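Local structure of alpha-fucosidase (Bifidobacterium bifidum, 2EAB) at residues A[729-742]-A[771-784]. The protein probably hydrolyses alpha-1,2-linked L-fucose from glycans as a glycoside hydrolase of family 95, whose catalytic region this chain contains. Numbering follows the deposited sequence.
Sequences INSWARTGDGNTTY and GNTSGVDEMLLQSN. With EDO (1,2-ethanediol), chain G.
Arg734 meets Glu778 through a nearly straight salt bridge, NE to OE1 2.9 Å (172° at the hydrogen). The carboxylate oxygen lies in the guanidinium plane, at its edge, but is itself approached from above the carboxylate plane. A bend of the arginine chain at chi2 (-70°) turns the guanidinium toward this partner. The amide of Asn784 stacks over one guanidinium face, the planes 19° apart. An ethanediol, probably from the crystallisation liquor, donates to Glu778 OE2; its very short contact with Arg734 NH2 is doubtful as a bond. The carbonyls of Pro688 and Gly689 take further guanidinium N-H groups. A leucine in place of Arg734 would probably leave the buried Glu778 carboxylate without its salt-bridge partner and the Asn784 amide without the flat group it stacks on.

Asn730 fits as a knob among Gly771, Ser774, Gly775 and Glu778. Its OD1 accepts from Ser774 OG at 2.8 Å, while ND2 donates to Gly771 O, on the opposite face from Gly775 N; ND2 also bonds Gly726 O, which helps fix the amide's rotation. With no side chain at Gly775, Ile729 CG2 packs on its CA at 3.7 Å. Gln782 NE2 bonds Ala733 O across the contact (2.9 Å) and Glu778 O within its own segment, linking strand 781-782 to helix 729-734. Met779 SD meets Thr741 CG2 tip to tip at 3.5 Å.

The nearly parallel helices are consistent with the (alpha/alpha)6 barrel of family 95 catalytic domains. Asn784 lies about 4 Å, side chain to side chain, from Asp690, a calcium ligand seen in this protein. In-plane salt bridge, stacked amide and backbone carbonyls together probably hold the buried guanidinium in a fixed orientation beside that site.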
ATOM      1  N   ILE A 729      -5.147  -0.530  13.942  1.00  7.13           N
ATOM      2  CA  ILE A 729      -4.767  -1.930  14.153  1.00  7.26           C
ATOM      3  C   ILE A 729      -3.248  -2.064  14.306  1.00  7.02           C
ATOM      4  O   ILE A 729      -2.762  -2.664  15.269  1.00  6.98           O
ATOM      5  CB  ILE A 729      -5.283  -2.838  13.010  1.00  7.44           C
ATOM      6  CG1 ILE A 729      -6.815  -2.881  13.014  1.00  8.19           C
ATOM      7  CG2 ILE A 729      -4.732  -4.257  13.145  1.00  8.38           C
ATOM      8  CD1 ILE A 729      -7.410  -3.410  11.719  1.00  9.15           C
ATOM      9  N   ASN A 730      -2.499  -1.493  13.367  1.00  6.61           N
ATOM     10  CA  ASN A 730      -1.041  -1.588  13.406  1.00  6.65           C
ATOM     11  C   ASN A 730      -0.424  -0.886  14.610  1.00  6.66           C
ATOM     12  O   ASN A 730       0.526  -1.393  15.212  1.00  6.38           O
ATOM     13  CB  ASN A 730      -0.435  -1.074  12.104  1.00  6.53           C
ATOM     14  CG  ASN A 730      -0.572  -2.072  10.976  1.00  6.83           C
ATOM     15  OD1 ASN A 730       0.291  -2.936  10.782  1.00  7.03           O
ATOM     16  ND2 ASN A 730      -1.665  -1.966  10.222  1.00  6.34           N
ATOM     17  N   SER A 731      -0.980   0.272  14.965  1.00  6.53           N
ATOM     18  CA  SER A 731      -0.494   1.049  16.103  1.00  6.97           C
ATOM     19  C   SER A 731      -0.702   0.290  17.405  1.00  6.59           C
ATOM     20  O   SER A 731       0.219   0.163  18.217  1.00  6.48           O
ATOM     21  CB  SER A 731      -1.192   2.403  16.166  1.00  7.16           C
ATOM     22  OG  SER A 731      -0.929   3.162  14.999  1.00  7.22           O
ATOM     23  N   TRP A 732      -1.907  -0.234  17.594  1.00  6.80           N
ATOM     24  CA  TRP A 732      -2.185  -1.024  18.782  1.00  7.03           C
ATOM     25  C   TRP A 732      -1.347  -2.304  18.842  1.00  6.76           C
ATOM     26  O   TRP A 732      -0.924  -2.702  19.922  1.00  6.97           O
ATOM     27  CB  TRP A 732      -3.676  -1.312  18.907  1.00  7.67           C
ATOM     28  CG  TRP A 732      -4.435  -0.191  19.567  1.00  7.50           C
ATOM     29  CD1 TRP A 732      -5.162   0.787  18.951  1.00  8.27           C
ATOM     30  CD2 TRP A 732      -4.530   0.063  20.976  1.00  8.58           C
ATOM     31  NE1 TRP A 732      -5.711   1.631  19.890  1.00  8.69           N
ATOM     32  CE2 TRP A 732      -5.344   1.208  21.141  1.00  8.82           C
ATOM     33  CE3 TRP A 732      -4.010  -0.568  22.113  1.00  9.27           C
ATOM     34  CZ2 TRP A 732      -5.652   1.737  22.403  1.00  9.81           C
ATOM     35  CZ3 TRP A 732      -4.314  -0.042  23.369  1.00  9.83           C
ATOM     36  CH2 TRP A 732      -5.132   1.098  23.500  1.00  9.74           C
ATOM     37  N   ALA A 733      -1.066  -2.931  17.702  1.00  6.59           N
ATOM     38  CA  ALA A 733      -0.224  -4.132  17.708  1.00  6.79           C
ATOM     39  C   ALA A 733       1.147  -3.837  18.321  1.00  6.62           C
ATOM     40  O   ALA A 733       1.677  -4.637  19.097  1.00  6.38           O
ATOM     41  CB  ALA A 733      -0.068  -4.703  16.311  1.00  7.34           C
ATOM     42  N   ARG A 734       1.714  -2.680  17.988  1.00  6.64           N
ATOM     43  CA  ARG A 734       3.030  -2.289  18.484  1.00  6.51           C
ATOM     44  C   ARG A 734       3.063  -2.085  20.001  1.00  6.79           C
ATOM     45  O   ARG A 734       4.137  -2.132  20.601  1.00  6.62           O
ATOM     46  CB  ARG A 734       3.500  -1.015  17.773  1.00  6.56           C
ATOM     47  CG  ARG A 734       3.827  -1.203  16.283  1.00  6.11           C
ATOM     48  CD  ARG A 734       5.103  -2.027  16.080  1.00  6.60           C
ATOM     49  NE  ARG A 734       5.602  -2.080  14.701  1.00  6.41           N
ATOM     50  CZ  ARG A 734       6.279  -1.099  14.107  1.00  6.10           C
ATOM     51  NH1 ARG A 734       6.493   0.049  14.740  1.00  6.59           N
ATOM     52  NH2 ARG A 734       6.730  -1.259  12.868  1.00  6.38           N
ATOM     53  N   THR A 735       1.902  -1.852  20.615  1.00  6.71           N
ATOM     54  CA  THR A 735       1.813  -1.690  22.071  1.00  7.35           C
ATOM     55  C   THR A 735       1.903  -3.014  22.829  1.00  7.57           C
ATOM     56  O   THR A 735       2.095  -3.012  24.048  1.00  8.04           O
ATOM     57  CB  THR A 735       0.488  -1.019  22.526  1.00  7.43           C
ATOM     58  OG1 THR A 735      -0.597  -1.942  22.376  1.00  7.80           O
ATOM     59  CG2 THR A 735       0.198   0.259  21.760  1.00  7.82           C
ATOM     60  N   GLY A 736       1.710  -4.127  22.127  1.00  7.44           N
ATOM     61  CA  GLY A 736       1.639  -5.436  22.769  1.00  8.07           C
ATOM     62  C   GLY A 736       0.249  -5.839  23.240  1.00  8.35           C
ATOM     63  O   GLY A 736       0.058  -6.966  23.704  1.00  8.65           O
ATOM     64  N   ASP A 737      -0.722  -4.933  23.124  1.00  8.34           N
ATOM     65  CA  ASP A 737      -2.094  -5.231  23.540  1.00  8.53           C
ATOM     66  C   ASP A 737      -2.825  -5.943  22.401  1.00  8.39           C
ATOM     67  O   ASP A 737      -3.520  -5.313  21.594  1.00  8.45           O
ATOM     68  CB  ASP A 737      -2.820  -3.945  23.962  1.00  8.74           C
ATOM     69  CG  ASP A 737      -4.217  -4.197  24.526  1.00  9.20           C
ATOM     70  OD1 ASP A 737      -4.739  -5.324  24.416  1.00  9.71           O
ATOM     71  OD2 ASP A 737      -4.803  -3.232  25.067  1.00 10.48           O
ATOM     72  N   GLY A 738      -2.663  -7.262  22.350  1.00  8.63           N
ATOM     73  CA  GLY A 738      -3.293  -8.082  21.323  1.00  8.69           C
ATOM     74  C   GLY A 738      -4.805  -8.101  21.401  1.00  8.59           C
ATOM     75  O   GLY A 738      -5.470  -8.233  20.381  1.00  8.61           O
ATOM     76  N   ASN A 739      -5.357  -7.981  22.606  1.00  8.57           N
ATOM     77  CA  ASN A 739      -6.810  -7.975  22.765  1.00  8.75           C
ATOM     78  C   ASN A 739      -7.461  -6.756  22.116  1.00  8.84           C
ATOM     79  O   ASN A 739      -8.413  -6.897  21.353  1.00  9.06           O
ATOM     80  CB  ASN A 739      -7.195  -8.097  24.238  1.00  9.28           C
ATOM     81  CG  ASN A 739      -6.880  -9.467  24.806  1.00  9.68           C
ATOM     82  OD1 ASN A 739      -6.812 -10.456  24.076  1.00 10.83           O
ATOM     83  ND2 ASN A 739      -6.689  -9.533  26.119  1.00 12.29           N
ATOM     84  N   THR A 740      -6.933  -5.571  22.402  1.00  8.66           N
ATOM     85  CA  THR A 740      -7.453  -4.357  21.781  1.00  8.68           C
ATOM     86  C   THR A 740      -7.220  -4.388  20.270  1.00  8.56           C
ATOM     87  O   THR A 740      -8.100  -4.007  19.495  1.00  8.57           O
ATOM     88  CB  THR A 740      -6.859  -3.088  22.416  1.00  8.79           C
ATOM     89  OG1 THR A 740      -7.164  -3.091  23.814  1.00  9.48           O
ATOM     90  CG2 THR A 740      -7.457  -1.836  21.793  1.00  9.18           C
ATOM     91  N   THR A 741      -6.044  -4.858  19.852  1.00  8.36           N
ATOM     92  CA  THR A 741      -5.719  -4.963  18.430  1.00  8.32           C
ATOM     93  C   THR A 741      -6.725  -5.861  17.720  1.00  8.57           C
ATOM     94  O   THR A 741      -7.264  -5.495  16.668  1.00  8.48           O
ATOM     95  CB  THR A 741      -4.293  -5.500  18.201  1.00  8.32           C
ATOM     96  OG1 THR A 741      -3.357  -4.685  18.909  1.00  8.04           O
ATOM     97  CG2 THR A 741      -3.941  -5.457  16.724  1.00  8.60           C
ATOM     98  N   TYR A 742      -6.981  -7.032  18.302  1.00  8.57           N
ATOM     99  CA  TYR A 742      -7.953  -7.955  17.741  1.00  8.52           C
ATOM    100  C   TYR A 742      -9.356  -7.346  17.669  1.00  8.50           C
ATOM    101  O   TYR A 742     -10.074  -7.532  16.687  1.00  8.85           O
ATOM    102  CB  TYR A 742      -7.993  -9.277  18.518  1.00  9.10           C
ATOM    103  CG  TYR A 742      -9.121 -10.146  18.048  1.00  9.62           C
ATOM    104  CD1 TYR A 742      -9.058 -10.781  16.811  1.00 10.21           C
ATOM    105  CD2 TYR A 742     -10.283 -10.276  18.802  1.00 10.31           C
ATOM    106  CE1 TYR A 742     -10.111 -11.552  16.346  1.00 10.08           C
ATOM    107  CE2 TYR A 742     -11.343 -11.048  18.351  1.00 11.32           C
ATOM    108  CZ  TYR A 742     -11.252 -11.678  17.119  1.00 10.38           C
ATOM    109  OH  TYR A 742     -12.301 -12.434  16.659  1.00 10.71           O
ATOM    110  N   GLY A 771      -3.540  -2.754   5.142  1.00  6.25           N
ATOM    111  CA  GLY A 771      -3.348  -2.453   6.559  1.00  6.52           C
ATOM    112  C   GLY A 771      -3.746  -3.606   7.460  1.00  6.42           C
ATOM    113  O   GLY A 771      -3.095  -3.866   8.472  1.00  6.29           O
ATOM    114  N   ASN A 772      -4.809  -4.309   7.086  1.00  6.19           N
ATOM    115  CA  ASN A 772      -5.246  -5.488   7.830  1.00  6.47           C
ATOM    116  C   ASN A 772      -4.161  -6.570   7.839  1.00  6.35           C
ATOM    117  O   ASN A 772      -3.774  -7.071   8.900  1.00  6.48           O
ATOM    118  CB  ASN A 772      -6.564  -6.024   7.256  1.00  6.81           C
ATOM    119  CG  ASN A 772      -7.032  -7.270   7.961  1.00  7.16           C
ATOM    120  OD1 ASN A 772      -6.493  -8.353   7.736  1.00  7.68           O
ATOM    121  ND2 ASN A 772      -8.032  -7.126   8.823  1.00  7.77           N
ATOM    122  N   THR A 773      -3.658  -6.911   6.659  1.00  6.72           N
ATOM    123  CA  THR A 773      -2.611  -7.927   6.528  1.00  6.83           C
ATOM    124  C   THR A 773      -1.397  -7.540   7.364  1.00  6.07           C
ATOM    125  O   THR A 773      -0.849  -8.366   8.099  1.00  6.11           O
ATOM    126  CB  THR A 773      -2.227  -8.116   5.053  1.00  6.85           C
ATOM    127  OG1 THR A 773      -3.399  -8.504   4.327  1.00  7.11           O
ATOM    128  CG2 THR A 773      -1.152  -9.182   4.881  1.00  7.62           C
ATOM    129  N   SER A 774      -0.994  -6.275   7.284  1.00  5.85           N
ATOM    130  CA  SER A 774       0.138  -5.804   8.066  1.00  6.23           C
ATOM    131  C   SER A 774      -0.136  -5.925   9.559  1.00  6.38           C
ATOM    132  O   SER A 774       0.735  -6.354  10.320  1.00  6.23           O
ATOM    133  CB  SER A 774       0.476  -4.356   7.723  1.00  6.66           C
ATOM    134  OG  SER A 774       1.544  -3.891   8.527  1.00  7.17           O
ATOM    135  N   GLY A 775      -1.342  -5.550   9.978  1.00  6.43           N
ATOM    136  CA  GLY A 775      -1.699  -5.564  11.394  1.00  6.50           C
ATOM    137  C   GLY A 775      -1.661  -6.957  11.996  1.00  6.47           C
ATOM    138  O   GLY A 775      -1.163  -7.159  13.103  1.00  6.81           O
ATOM    139  N   VAL A 776      -2.182  -7.930  11.258  1.00  6.40           N
ATOM    140  CA  VAL A 776      -2.099  -9.324  11.684  1.00  7.01           C
ATOM    141  C   VAL A 776      -0.633  -9.762  11.784  1.00  6.96           C
ATOM    142  O   VAL A 776      -0.235 -10.387  12.774  1.00  7.03           O
ATOM    143  CB  VAL A 776      -2.908 -10.254  10.760  1.00  7.17           C
ATOM    144  CG1 VAL A 776      -2.687 -11.713  11.131  1.00  7.88           C
ATOM    145  CG2 VAL A 776      -4.393  -9.911  10.836  1.00  7.88           C
ATOM    146  N   ASP A 777       0.173  -9.421  10.781  1.00  6.74           N
ATOM    147  CA  ASP A 777       1.603  -9.717  10.850  1.00  7.06           C
ATOM    148  C   ASP A 777       2.218  -9.161  12.128  1.00  6.76           C
ATOM    149  O   ASP A 777       2.940  -9.876  12.817  1.00  6.80           O
ATOM    150  CB  ASP A 777       2.356  -9.161   9.639  1.00  6.97           C
ATOM    151  CG  ASP A 777       2.173 -10.003   8.386  1.00  7.11           C
ATOM    152  OD1 ASP A 777       1.454 -11.017   8.437  1.00  7.24           O
ATOM    153  OD2 ASP A 777       2.759  -9.644   7.335  1.00  8.10           O
ATOM    154  N   GLU A 778       1.906  -7.903  12.454  1.00  6.69           N
ATOM    155  CA  GLU A 778       2.493  -7.251  13.622  1.00  6.86           C
ATOM    156  C   GLU A 778       2.024  -7.869  14.938  1.00  6.92           C
ATOM    157  O   GLU A 778       2.740  -7.805  15.931  1.00  6.70           O
ATOM    158  CB  GLU A 778       2.241  -5.738  13.612  1.00  6.92           C
ATOM    159  CG  GLU A 778       2.845  -4.990  12.417  1.00  6.72           C
ATOM    160  CD  GLU A 778       4.371  -4.951  12.397  1.00  6.91           C
ATOM    161  OE1 GLU A 778       4.995  -4.565  13.411  1.00  6.76           O
ATOM    162  OE2 GLU A 778       4.948  -5.279  11.336  1.00  8.15           O
ATOM    163  N   MET A 779       0.840  -8.478  14.955  1.00  7.01           N
ATOM    164  CA  MET A 779       0.405  -9.213  16.145  1.00  8.00           C
ATOM    165  C   MET A 779       1.251 -10.455  16.391  1.00  7.31           C
ATOM    166  O   MET A 779       1.536 -10.807  17.539  1.00  7.42           O
ATOM    167  CB  MET A 779      -1.068  -9.597  16.048  1.00  7.76           C
ATOM    168  CG  MET A 779      -2.008  -8.445  16.352  1.00  8.97           C
ATOM    169  SD  MET A 779      -3.696  -8.974  16.650  1.00 11.91           S
ATOM    170  CE  MET A 779      -4.189  -9.000  14.945  1.00 11.74           C
ATOM    171  N   LEU A 780       1.651 -11.106  15.304  1.00  7.12           N
ATOM    172  CA  LEU A 780       2.340 -12.390  15.385  1.00  7.57           C
ATOM    173  C   LEU A 780       3.858 -12.272  15.363  1.00  6.96           C
ATOM    174  O   LEU A 780       4.556 -13.177  15.836  1.00  7.18           O
ATOM    175  CB  LEU A 780       1.866 -13.322  14.270  1.00  8.04           C
ATOM    176  CG  LEU A 780       0.350 -13.530  14.188  1.00  8.47           C
ATOM    177  CD1 LEU A 780       0.021 -14.429  13.013  1.00 10.28           C
ATOM    178  CD2 LEU A 780      -0.218 -14.104  15.484  1.00  9.41           C
ATOM    179  N   LEU A 781       4.361 -11.160  14.832  1.00  6.78           N
ATOM    180  CA  LEU A 781       5.792 -10.958  14.649  1.00  6.50           C
ATOM    181  C   LEU A 781       6.103  -9.475  14.574  1.00  6.17           C
ATOM    182  O   LEU A 781       5.503  -8.757  13.771  1.00  6.39           O
ATOM    183  CB  LEU A 781       6.265 -11.641  13.358  1.00  6.71           C
ATOM    184  CG  LEU A 781       7.707 -11.355  12.929  1.00  7.19           C
ATOM    185  CD1 LEU A 781       8.709 -11.946  13.915  1.00  7.99           C
ATOM    186  CD2 LEU A 781       7.968 -11.878  11.534  1.00  7.77           C
ATOM    187  N   GLN A 782       7.032  -9.014  15.400  1.00  6.02           N
ATOM    188  CA  GLN A 782       7.584  -7.674  15.243  1.00  6.16           C
ATOM    189  C   GLN A 782       9.092  -7.785  15.128  1.00  6.14           C
ATOM    190  O   GLN A 782       9.690  -8.737  15.641  1.00  6.53           O
ATOM    191  CB  GLN A 782       7.164  -6.761  16.399  1.00  6.32           C
ATOM    192  CG  GLN A 782       5.723  -6.279  16.243  1.00  6.18           C
ATOM    193  CD  GLN A 782       5.116  -5.690  17.503  1.00  6.30           C
ATOM    194  OE1 GLN A 782       5.804  -5.067  18.313  1.00  6.43           O
ATOM    195  NE2 GLN A 782       3.808  -5.873  17.663  1.00  6.79           N
ATOM    196  N   SER A 783       9.713  -6.824  14.452  1.00  5.95           N
ATOM    197  CA  SER A 783      11.158  -6.865  14.281  1.00  6.17           C
ATOM    198  C   SER A 783      11.783  -5.482  14.138  1.00  5.95           C
ATOM    199  O   SER A 783      12.884  -5.352  13.608  1.00  6.27           O
ATOM    200  CB  SER A 783      11.546  -7.772  13.102  1.00  6.26           C
ATOM    201  OG  SER A 783      11.049  -7.283  11.865  1.00  6.58           O
ATOM    202  N   ASN A 784      11.086  -4.460  14.630  1.00  6.20           N
ATOM    203  CA  ASN A 784      11.517  -3.074  14.449  1.00  6.42           C
ATOM    204  C   ASN A 784      12.206  -2.458  15.655  1.00  6.22           C
ATOM    205  O   ASN A 784      12.740  -1.351  15.554  1.00  6.51           O
ATOM    206  CB  ASN A 784      10.319  -2.189  14.112  1.00  6.34           C
ATOM    207  CG  ASN A 784       9.389  -2.011  15.296  1.00  7.19           C
ATOM    208  OD1 ASN A 784       8.784  -2.976  15.757  1.00  7.74           O
ATOM    209  ND2 ASN A 784       9.285  -0.792  15.805  1.00  7.76           N
TER
HETATM  210  C1  EDO G4807       5.837  -1.989  10.105  1.00 42.74           C
HETATM  211  O1  EDO G4807       6.480  -2.967  11.064  1.00 37.02           O
HETATM  212  C2  EDO G4807       5.705  -2.754   8.729  1.00 43.60           C
HETATM  213  O2  EDO G4807       7.039  -3.163   8.338  1.00 37.12           O
HETATM  214  O   HOH W   1       5.092  -4.809  20.991  1.00  8.92           O